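Local coordinates for protein GlcNAc-alpha-1,4-Gal-releasing endo-beta-galactosidase (Clostridium perfringens, PDB 1UPS) that releases the disaccharide GlcNAc-alpha-1,4-Gal from glycans, probably by hydrolysing an internal beta-galactosidic linkage, and binds a calcium ion, at residues A[128-133]-A[275-280]. Numbering follows the deposited sequence.
Sequences YGYFEI and RVWKPV
Antiparallel strand pairing joins 129-133 to 275-279 within one sheet of the family 16 glycoside hydrolase beta-sandwich, a jelly roll of the concanavalin clan, matching Tyr130 with Trp277, Phe131 with Val276 and Glu132 with Arg275. Strand 129-136 lies between strands 267-279 and 215-221. Two hydrogen-bonded pairs flank a non-hydrogen-bonded one, and in the Tyr130-Trp277 pair the bond from Tyr130 N to Trp277 O (2.9 Å) is nearly straight, 175° at the hydrogen.

The side chains alternate between faces. Toward the second sheet, where Trp148 and Met150 also meet Phe131, the Val276 methyl CG1 sits 3.7 Å from the Phe131 ring centroid in a CH-pi contact, while CG2 touches the rim at CD2.

On the other face, Tyr130 and Trp277 lie alongside each other, Tyr130 CD1 being 3.8 Å from Trp277 CE3. With CG anti to its carbonyl carbon (chi1 -66°), the indole leans toward strand 129-133, and the edge of its six-membered ring meets Glu132, CZ3 lying 3.7 Å from Glu132 CB. Glu132 OE1 is hydrogen-bonded to Tyr273 and Asn23, whereas Arg275 forms a salt bridge with the calcium ligand Glu37, linking this strand pair to the metal site.

At the opposite end Lys278 NZ hydrogen-bonds Thr126 OG1; the chain, bent at chi2 (-84°), also carries Lys278 NZ to a hydrogen bond with Tyr128 O (2.9 Å), approached from above the carbonyl plane.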
loop_
_atom_site.group_PDB
_atom_site.type_symbol
_atom_site.label_atom_id
_atom_site.label_comp_id
_atom_site.label_asym_id
_atom_site.label_seq_id
_atom_site.Cartn_x
_atom_site.Cartn_y
_atom_site.Cartn_z
ATOM N N TYR A 128 -3.866 -12.714 -2.674
ATOM C CA TYR A 128 -3.335 -12.599 -1.302
ATOM C C TYR A 128 -1.876 -13.013 -1.151
ATOM O O TYR A 128 -1.357 -13.803 -1.943
ATOM C CB TYR A 128 -4.191 -13.350 -0.266
ATOM C CG TYR A 128 -5.673 -13.031 -0.356
ATOM C CD1 TYR A 128 -6.625 -14.051 -0.287
ATOM C CD2 TYR A 128 -6.115 -11.715 -0.518
ATOM C CE1 TYR A 128 -7.976 -13.772 -0.370
ATOM C CE2 TYR A 128 -7.484 -11.418 -0.609
ATOM C CZ TYR A 128 -8.405 -12.459 -0.541
ATOM O OH TYR A 128 -9.757 -12.179 -0.625
ATOM N N GLY A 129 -1.230 -12.479 -0.117
ATOM C CA GLY A 129 0.128 -12.902 0.217
ATOM C C GLY A 129 0.994 -11.755 0.699
ATOM O O GLY A 129 0.521 -10.614 0.825
ATOM N N TYR A 130 2.268 -12.071 0.957
ATOM C CA TYR A 130 3.264 -11.078 1.366
ATOM C C TYR A 130 4.219 -10.872 0.186
ATOM O O TYR A 130 4.945 -11.790 -0.200
ATOM C CB TYR A 130 4.049 -11.576 2.613
ATOM C CG TYR A 130 4.854 -10.457 3.273
ATOM C CD1 TYR A 130 6.104 -10.074 2.781
ATOM C CD2 TYR A 130 4.334 -9.748 4.348
ATOM C CE1 TYR A 130 6.832 -9.015 3.372
ATOM C CE2 TYR A 130 5.043 -8.696 4.933
ATOM C CZ TYR A 130 6.291 -8.339 4.451
ATOM O OH TYR A 130 6.968 -7.298 5.063
ATOM N N PHE A 131 4.172 -9.683 -0.415
ATOM C CA PHE A 131 4.898 -9.386 -1.656
ATOM C C PHE A 131 6.047 -8.449 -1.349
ATOM O O PHE A 131 5.843 -7.489 -0.617
ATOM C CB PHE A 131 3.942 -8.659 -2.605
ATOM C CG PHE A 131 2.776 -9.502 -3.054
ATOM C CD1 PHE A 131 1.717 -9.788 -2.189
ATOM C CD2 PHE A 131 2.757 -10.036 -4.346
ATOM C CE1 PHE A 131 0.642 -10.601 -2.618
ATOM C CE2 PHE A 131 1.702 -10.838 -4.785
ATOM C CZ PHE A 131 0.637 -11.122 -3.930
ATOM N N GLU A 132 7.239 -8.700 -1.897
ATOM C CA GLU A 132 8.389 -7.886 -1.495
ATOM C C GLU A 132 9.359 -7.679 -2.641
ATOM O O GLU A 132 9.622 -8.620 -3.408
ATOM C CB GLU A 132 9.105 -8.579 -0.320
ATOM C CG GLU A 132 10.347 -7.863 0.218
ATOM C CD GLU A 132 10.898 -8.560 1.459
ATOM O OE1 GLU A 132 12.084 -8.998 1.435
ATOM O OE2 GLU A 132 10.152 -8.682 2.466
ATOM N N ILE A 133 9.876 -6.456 -2.778
ATOM C CA ILE A 133 11.044 -6.231 -3.626
ATOM C C ILE A 133 12.128 -5.526 -2.823
ATOM O O ILE A 133 11.852 -4.896 -1.783
ATOM C CB ILE A 133 10.709 -5.421 -4.912
ATOM C CG1 ILE A 133 10.380 -3.941 -4.574
ATOM C CG2 ILE A 133 9.608 -6.160 -5.738
ATOM C CD1 ILE A 133 10.213 -2.993 -5.845
ATOM N N ARG A 275 9.951 -11.353 -4.295
ATOM C CA ARG A 275 9.555 -12.585 -3.623
ATOM C C ARG A 275 8.115 -12.453 -3.164
ATOM O O ARG A 275 7.672 -11.369 -2.758
ATOM C CB ARG A 275 10.468 -12.853 -2.412
ATOM C CG ARG A 275 11.934 -13.119 -2.798
ATOM C CD ARG A 275 12.868 -13.352 -1.608
ATOM N NE ARG A 275 14.271 -13.285 -2.013
ATOM C CZ ARG A 275 15.272 -12.933 -1.207
ATOM N NH1 ARG A 275 15.042 -12.636 0.075
ATOM N NH2 ARG A 275 16.520 -12.897 -1.677
ATOM N N VAL A 276 7.383 -13.558 -3.231
ATOM C CA VAL A 276 6.028 -13.602 -2.683
ATOM C C VAL A 276 5.881 -14.830 -1.797
ATOM O O VAL A 276 6.179 -15.958 -2.227
ATOM C CB VAL A 276 4.954 -13.674 -3.789
ATOM C CG1 VAL A 276 3.564 -13.550 -3.178
ATOM C CG2 VAL A 276 5.176 -12.561 -4.864
ATOM N N TRP A 277 5.425 -14.610 -0.565
ATOM C CA TRP A 277 5.214 -15.703 0.373
ATOM C C TRP A 277 3.731 -15.847 0.710
ATOM O O TRP A 277 2.956 -14.886 0.613
ATOM C CB TRP A 277 5.964 -15.435 1.678
ATOM C CG TRP A 277 7.466 -15.404 1.636
ATOM C CD1 TRP A 277 8.319 -16.454 1.895
ATOM C CD2 TRP A 277 8.295 -14.251 1.466
ATOM N NE1 TRP A 277 9.625 -16.025 1.854
ATOM C CE2 TRP A 277 9.642 -14.677 1.585
ATOM C CE3 TRP A 277 8.041 -12.897 1.203
ATOM C CZ2 TRP A 277 10.731 -13.795 1.449
ATOM C CZ3 TRP A 277 9.121 -12.023 1.058
ATOM C CH2 TRP A 277 10.453 -12.476 1.195
ATOM N N LYS A 278 3.336 -17.058 1.105
ATOM C CA LYS A 278 1.961 -17.329 1.526
ATOM C C LYS A 278 2.014 -17.817 2.972
ATOM O O LYS A 278 2.920 -18.570 3.321
ATOM C CB LYS A 278 1.329 -18.413 0.656
ATOM C CG LYS A 278 1.186 -18.030 -0.831
ATOM C CD LYS A 278 -0.077 -17.220 -1.073
ATOM C CE LYS A 278 -0.326 -17.010 -2.584
ATOM N NZ LYS A 278 -1.718 -16.511 -2.810
ATOM N N PRO A 279 1.075 -17.389 3.808
ATOM C CA PRO A 279 1.074 -17.807 5.213
ATOM C C PRO A 279 0.815 -19.314 5.319
ATOM O O PRO A 279 -0.046 -19.846 4.605
ATOM C CB PRO A 279 -0.069 -16.980 5.816
ATOM C CG PRO A 279 -0.965 -16.699 4.684
ATOM C CD PRO A 279 -0.037 -16.465 3.509
ATOM N N VAL A 280 1.557 -20.008 6.175
ATOM C CA VAL A 280 1.341 -21.455 6.291
ATOM C C VAL A 280 -0.096 -21.789 6.712
ATOM O O VAL A 280 -0.679 -22.772 6.227
ATOM C CB VAL A 280 2.366 -22.143 7.221
ATOM C CG1 VAL A 280 3.767 -22.055 6.630
ATOM C CG2 VAL A 280 2.324 -21.545 8.625
#